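PDB 3TO3: citryl-spermidine/3,4-dihydroxybenzoyl-citryl-spermidine:spermidine ligase from Bacillus anthracis, which catalyses the ATP-dependent condensation of spermidine with citryl-spermidine or its dihydroxybenzoyl derivative during biosynthesis of the siderophore petrobactin. Local coordinates for residues F254-D262 and Y355-L366. Residues are numbered along the deposited sequence; the frame is centred on the assembly and turned at random.
Sequences FIISNYAED and YDTNKKATYGSL
With CG turned away from its own carbonyl carbon (chi1 -59°), Tyr259 reaches from the break between two helices into the loop 355-366, while the ring of Tyr355, extended opposite its backbone N (chi1 -180°), runs antiparallel alongside it to reach Asp262. The Tyr259 hydroxyl lies against carbon on two residues: OH is 3.3 Å from CB of Thr362 and equally close to CB of Ser365. The methyl CG2 of Thr362 meets the same ring at CE1 (3.6 Å). In the plane of this ring, a water hydrogen-bonds Tyr259 OH at 2.7 Å; it also lies within hydrogen-bonding reach of Tyr355 O and, more weakly, of Thr362 O, with more acceptors about it than it has protons, and so can link the phenol to the loop backbone. The loop joins antiparallel strands 345-355 and 367-371 of the large mixed sheet in the IucA/IucC synthetase region. It is shaped by a type I turn (Lys360-Tyr363) that overlaps a type II turn (Thr362-Ser365) at Thr362 and Tyr363, and its start and end are joined by the backbone bond from Tyr355 N to Leu366 O. Tyr355 OH donates to Asp262 OD1 (2.8 Å) at the lone pair facing away from the other carboxylate oxygen; carboxylate and ring planes stand 75° apart. At the other end of the contact Phe254 CE2 lies 3.1 Å from Ser365 OG, whose hydrogen bond is with Asn303, and Ala361 O approaches the Phe254 ring edge in plane. The side chains of Ile255 and Leu366 cross at about a right angle, their CD1 methyls 3.9 Å apart. Ile268 of strand 268-273 packs on Tyr259, Tyr355 and Leu366. At the dimer interface, Lys359 and Lys360 form salt bridges with Glu126 and Asp119 of the second subunit.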
ATOM      1  N   PHE B 254       0.046  11.189   3.091  1.00 48.41           N
ATOM      2  CA  PHE B 254      -1.071  10.676   3.853  1.00 42.53           C
ATOM      3  C   PHE B 254      -2.177  11.685   4.202  1.00 40.39           C
ATOM      4  O   PHE B 254      -3.353  11.483   3.865  1.00 46.42           O
ATOM      5  CB  PHE B 254      -0.625   9.791   5.030  1.00 35.45           C
ATOM      6  CG  PHE B 254      -1.720   8.922   5.542  1.00 42.81           C
ATOM      7  CD1 PHE B 254      -2.021   7.728   4.910  1.00 44.32           C
ATOM      8  CD2 PHE B 254      -2.502   9.327   6.629  1.00 45.31           C
ATOM      9  CE1 PHE B 254      -3.057   6.916   5.369  1.00 49.27           C
ATOM     10  CE2 PHE B 254      -3.538   8.537   7.090  1.00 43.66           C
ATOM     11  CZ  PHE B 254      -3.817   7.324   6.466  1.00 50.39           C
ATOM     12  N   ILE B 255      -1.815  12.723   4.957  1.00 37.85           N
ATOM     13  CA  ILE B 255      -2.777  13.751   5.331  1.00 35.40           C
ATOM     14  C   ILE B 255      -3.458  14.416   4.124  1.00 36.79           C
ATOM     15  O   ILE B 255      -4.676  14.402   4.022  1.00 35.30           O
ATOM     16  CB  ILE B 255      -2.178  14.855   6.230  1.00 37.90           C
ATOM     17  CG1 ILE B 255      -1.337  14.265   7.344  1.00 33.01           C
ATOM     18  CG2 ILE B 255      -3.308  15.666   6.858  1.00 42.69           C
ATOM     19  CD1 ILE B 255      -2.094  13.293   8.196  1.00 37.35           C
ATOM     20  N   ILE B 256      -2.676  14.981   3.215  1.00 35.98           N
ATOM     21  CA  ILE B 256      -3.252  15.708   2.092  1.00 38.97           C
ATOM     22  C   ILE B 256      -4.224  14.839   1.328  1.00 49.71           C
ATOM     23  O   ILE B 256      -5.283  15.304   0.907  1.00 53.99           O
ATOM     24  CB  ILE B 256      -2.185  16.198   1.101  1.00 48.57           C
ATOM     25  CG1 ILE B 256      -1.354  17.304   1.716  1.00 60.52           C
ATOM     26  CG2 ILE B 256      -2.831  16.813  -0.106  1.00 52.89           C
ATOM     27  CD1 ILE B 256      -0.605  18.115   0.696  1.00 68.89           C
ATOM     28  N   SER B 257      -3.861  13.579   1.103  1.00 43.24           N
ATOM     29  CA  SER B 257      -4.707  12.751   0.266  1.00 43.22           C
ATOM     30  C   SER B 257      -5.888  12.163   1.023  1.00 50.38           C
ATOM     31  O   SER B 257      -6.919  11.904   0.419  1.00 56.15           O
ATOM     32  CB  SER B 257      -3.906  11.654  -0.423  1.00 48.67           C
ATOM     33  OG  SER B 257      -3.262  10.846   0.539  1.00 47.39           O
ATOM     34  N   ASN B 258      -5.721  11.866   2.312  1.00 45.42           N
ATOM     35  CA  ASN B 258      -6.839  11.300   3.092  1.00 47.10           C
ATOM     36  C   ASN B 258      -7.722  12.263   3.905  1.00 46.29           C
ATOM     37  O   ASN B 258      -8.704  11.865   4.511  1.00 44.58           O
ATOM     38  CB  ASN B 258      -6.309  10.214   4.029  1.00 42.62           C
ATOM     39  CG  ASN B 258      -5.763   9.000   3.269  1.00 44.30           C
ATOM     40  OD1 ASN B 258      -4.565   8.901   3.008  1.00 46.42           O
ATOM     41  ND2 ASN B 258      -6.636   8.066   2.958  1.00 51.13           N
ATOM     42  N   TYR B 259      -7.263  13.488   4.050  1.00 47.95           N
ATOM     43  CA  TYR B 259      -7.993  14.563   4.708  1.00 47.70           C
ATOM     44  C   TYR B 259      -8.621  15.604   3.829  1.00 47.14           C
ATOM     45  O   TYR B 259      -8.830  16.724   4.306  1.00 47.84           O
ATOM     46  CB  TYR B 259      -7.265  15.186   5.872  1.00 46.60           C
ATOM     47  CG  TYR B 259      -6.900  14.252   6.993  1.00 49.40           C
ATOM     48  CD1 TYR B 259      -6.007  13.197   6.793  1.00 47.93           C
ATOM     49  CD2 TYR B 259      -7.392  14.460   8.277  1.00 50.39           C
ATOM     50  CE1 TYR B 259      -5.639  12.366   7.846  1.00 49.69           C
ATOM     51  CE2 TYR B 259      -7.014  13.647   9.338  1.00 52.23           C
ATOM     52  CZ  TYR B 259      -6.136  12.609   9.125  1.00 51.76           C
ATOM     53  OH  TYR B 259      -5.768  11.806  10.184  1.00 48.37           O
ATOM     54  N   ALA B 260      -8.671  15.348   2.529  1.00 36.71           N
ATOM     55  CA  ALA B 260      -9.148  16.371   1.616  1.00 41.94           C
ATOM     56  C   ALA B 260     -10.422  17.038   2.131  1.00 44.14           C
ATOM     57  O   ALA B 260     -10.584  18.244   2.014  1.00 55.21           O
ATOM     58  CB  ALA B 260      -9.397  15.784   0.218  1.00 40.22           C
ATOM     59  N   GLU B 261     -11.339  16.283   2.699  1.00 43.33           N
ATOM     60  CA  GLU B 261     -12.596  16.920   3.093  1.00 49.26           C
ATOM     61  C   GLU B 261     -12.398  17.897   4.288  1.00 47.71           C
ATOM     62  O   GLU B 261     -13.035  18.927   4.368  1.00 46.77           O
ATOM     63  CB  GLU B 261     -13.694  15.871   3.311  1.00 53.94           C
ATOM     64  CG  GLU B 261     -14.303  15.850   4.698  1.00 82.18           C
ATOM     65  CD  GLU B 261     -14.915  14.493   5.073  1.00 93.40           C
ATOM     66  OE1 GLU B 261     -14.631  13.480   4.378  1.00 94.54           O
ATOM     67  OE2 GLU B 261     -15.678  14.455   6.073  1.00 91.96           O
ATOM     68  N   ASP B 262     -11.474  17.586   5.179  1.00 40.56           N
ATOM     69  CA  ASP B 262     -11.104  18.488   6.269  1.00 48.59           C
ATOM     70  C   ASP B 262     -10.373  19.716   5.728  1.00 49.16           C
ATOM     71  O   ASP B 262     -10.543  20.807   6.222  1.00 48.07           O
ATOM     72  CB  ASP B 262     -10.188  17.770   7.284  1.00 50.49           C
ATOM     73  CG  ASP B 262     -10.704  16.394   7.673  1.00 53.86           C
ATOM     74  OD1 ASP B 262     -11.135  16.223   8.835  1.00 53.95           O
ATOM     75  OD2 ASP B 262     -10.690  15.484   6.808  1.00 51.74           O
ATOM     76  N   TYR B 355      -5.389  15.625  16.345  1.00 46.80           N
ATOM     77  CA  TYR B 355      -6.611  15.871  15.609  1.00 45.08           C
ATOM     78  C   TYR B 355      -7.165  14.492  15.297  1.00 49.70           C
ATOM     79  O   TYR B 355      -6.526  13.718  14.599  1.00 55.11           O
ATOM     80  CB  TYR B 355      -6.280  16.613  14.326  1.00 35.87           C
ATOM     81  CG  TYR B 355      -7.470  16.939  13.453  1.00 38.17           C
ATOM     82  CD1 TYR B 355      -8.163  18.134  13.616  1.00 48.80           C
ATOM     83  CD2 TYR B 355      -7.883  16.071  12.449  1.00 35.36           C
ATOM     84  CE1 TYR B 355      -9.245  18.461  12.805  1.00 50.97           C
ATOM     85  CE2 TYR B 355      -8.946  16.394  11.613  1.00 45.23           C
ATOM     86  CZ  TYR B 355      -9.629  17.583  11.799  1.00 48.91           C
ATOM     87  OH  TYR B 355     -10.679  17.907  10.973  1.00 41.39           O
ATOM     88  N   ASP B 356      -8.321  14.175  15.862  1.00 54.16           N
ATOM     89  CA  ASP B 356      -8.836  12.810  15.865  1.00 59.60           C
ATOM     90  C   ASP B 356     -10.304  12.851  15.536  1.00 60.28           C
ATOM     91  O   ASP B 356     -11.071  13.476  16.238  1.00 61.39           O
ATOM     92  CB  ASP B 356      -8.658  12.159  17.248  1.00 62.13           C
ATOM     93  CG  ASP B 356      -9.343  10.782  17.358  1.00 70.16           C
ATOM     94  OD1 ASP B 356      -9.822  10.414  18.471  1.00 66.92           O
ATOM     95  OD2 ASP B 356      -9.390  10.061  16.330  1.00 68.64           O
ATOM     96  N   THR B 357     -10.691  12.147  14.484  1.00 63.69           N
ATOM     97  CA  THR B 357     -12.082  12.051  14.087  1.00 61.94           C
ATOM     98  C   THR B 357     -12.580  10.617  14.196  1.00 66.12           C
ATOM     99  O   THR B 357     -11.872   9.718  14.659  1.00 60.10           O
ATOM    100  CB  THR B 357     -12.267  12.535  12.644  1.00 68.68           C
ATOM    101  OG1 THR B 357     -11.510  11.703  11.748  1.00 76.14           O
ATOM    102  CG2 THR B 357     -11.786  13.975  12.522  1.00 66.54           C
ATOM    103  N   ASN B 358     -13.822  10.424  13.786  1.00 80.47           N
ATOM    104  CA  ASN B 358     -14.396   9.094  13.653  1.00102.26           C
ATOM    105  C   ASN B 358     -13.504   8.150  12.845  1.00100.33           C
ATOM    106  O   ASN B 358     -13.145   7.070  13.328  1.00101.39           O
ATOM    107  CB  ASN B 358     -15.771   9.176  12.962  1.00115.06           C
ATOM    108  CG  ASN B 358     -16.916   9.407  13.939  1.00124.27           C
ATOM    109  OD1 ASN B 358     -16.851   8.997  15.102  1.00128.45           O
ATOM    110  ND2 ASN B 358     -17.979  10.056  13.461  1.00125.35           N
ATOM    111  N   LYS B 359     -13.093   8.595  11.654  1.00 88.30           N
ATOM    112  CA  LYS B 359     -12.696   7.674  10.589  1.00 75.29           C
ATOM    113  C   LYS B 359     -11.699   6.624  11.082  1.00 65.84           C
ATOM    114  O   LYS B 359     -10.706   6.942  11.748  1.00 65.73           O
ATOM    115  CB  LYS B 359     -12.106   8.430   9.387  1.00 80.05           C
ATOM    116  CG  LYS B 359     -12.931   9.593   8.839  1.00 85.63           C
ATOM    117  CD  LYS B 359     -13.391   9.348   7.396  1.00 90.44           C
ATOM    118  CE  LYS B 359     -12.229   9.088   6.443  1.00 87.71           C
ATOM    119  NZ  LYS B 359     -12.457   7.879   5.586  1.00 85.91           N
ATOM    120  N   LYS B 360     -11.997   5.366  10.760  1.00 67.03           N
ATOM    121  CA  LYS B 360     -11.142   4.226  11.084  1.00 70.08           C
ATOM    122  C   LYS B 360      -9.811   4.277  10.354  1.00 64.58           C
ATOM    123  O   LYS B 360      -8.770   3.884  10.900  1.00 63.79           O
ATOM    124  CB  LYS B 360     -11.847   2.939  10.671  1.00 76.99           C
ATOM    125  CG  LYS B 360     -11.075   1.664  10.983  1.00 80.28           C
ATOM    126  CD  LYS B 360     -11.606   0.482  10.144  1.00 84.25           C
ATOM    127  CE  LYS B 360     -13.137   0.476  10.045  1.00 76.42           C
ATOM    128  NZ  LYS B 360     -13.639  -0.917   9.841  1.00 81.71           N
ATOM    129  N   ALA B 361      -9.868   4.740   9.105  1.00 56.85           N
ATOM    130  CA  ALA B 361      -8.717   4.742   8.196  1.00 57.79           C
ATOM    131  C   ALA B 361      -7.625   5.751   8.564  1.00 53.68           C
ATOM    132  O   ALA B 361      -6.463   5.547   8.281  1.00 53.66           O
ATOM    133  CB  ALA B 361      -9.181   4.958   6.736  1.00 52.41           C
ATOM    134  N   THR B 362      -8.023   6.861   9.154  1.00 52.13           N
ATOM    135  CA  THR B 362      -7.098   7.884   9.622  1.00 42.39           C
ATOM    136  C   THR B 362      -6.779   7.771  11.106  1.00 41.88           C
ATOM    137  O   THR B 362      -6.209   8.690  11.691  1.00 44.42           O
ATOM    138  CB  THR B 362      -7.606   9.264   9.257  1.00 45.57           C
ATOM    139  OG1 THR B 362      -8.915   9.420   9.801  1.00 57.64           O
ATOM    140  CG2 THR B 362      -7.707   9.366   7.720  1.00 37.44           C
ATOM    141  N   TYR B 363      -7.245   6.698  11.740  1.00 43.34           N
ATOM    142  CA  TYR B 363      -7.069   6.547  13.172  1.00 43.28           C
ATOM    143  C   TYR B 363      -5.592   6.643  13.569  1.00 53.35           C
ATOM    144  O   TYR B 363      -4.768   5.838  13.117  1.00 54.92           O
ATOM    145  CB  TYR B 363      -7.597   5.174  13.581  1.00 45.01           C
ATOM    146  CG  TYR B 363      -7.742   4.968  15.077  1.00 50.44           C
ATOM    147  CD1 TYR B 363      -8.564   5.803  15.839  1.00 53.80           C
ATOM    148  CD2 TYR B 363      -7.091   3.919  15.722  1.00 47.61           C
ATOM    149  CE1 TYR B 363      -8.709   5.613  17.202  1.00 61.11           C
ATOM    150  CE2 TYR B 363      -7.238   3.714  17.088  1.00 56.88           C
ATOM    151  CZ  TYR B 363      -8.050   4.564  17.820  1.00 64.63           C
ATOM    152  OH  TYR B 363      -8.200   4.377  19.167  1.00 75.22           O
ATOM    153  N   GLY B 364      -5.282   7.587  14.465  1.00 45.51           N
ATOM    154  CA  GLY B 364      -3.921   7.814  14.933  1.00 37.98           C
ATOM    155  C   GLY B 364      -2.964   8.558  14.029  1.00 39.98           C
ATOM    156  O   GLY B 364      -1.763   8.684  14.313  1.00 39.01           O
ATOM    157  N   SER B 365      -3.505   9.069  12.935  1.00 42.47           N
ATOM    158  CA  SER B 365      -2.689   9.585  11.847  1.00 38.05           C
ATOM    159  C   SER B 365      -2.199  11.007  11.987  1.00 37.30           C
ATOM    160  O   SER B 365      -1.347  11.423  11.218  1.00 38.02           O
ATOM    161  CB  SER B 365      -3.460   9.452  10.529  1.00 39.35           C
ATOM    162  OG  SER B 365      -3.449   8.088  10.135  1.00 55.69           O
ATOM    163  N   LEU B 366      -2.798  11.799  12.868  1.00 34.52           N
ATOM    164  CA  LEU B 366      -2.282  13.137  13.075  1.00 37.55           C
ATOM    165  C   LEU B 366      -2.148  13.459  14.566  1.00 43.59           C
ATOM    166  O   LEU B 366      -3.073  13.957  15.185  1.00 48.28           O
ATOM    167  CB  LEU B 366      -3.313  14.054  12.429  1.00 33.95           C
ATOM    168  CG  LEU B 366      -2.967  15.477  12.095  1.00 44.25           C
ATOM    169  CD1 LEU B 366      -1.674  15.500  11.382  1.00 54.38           C
ATOM    170  CD2 LEU B 366      -4.090  15.924  11.209  1.00 43.42           C
TER
HETATM  171  O   HOH W   1      -7.163  11.836  12.479  1.00 59.98           O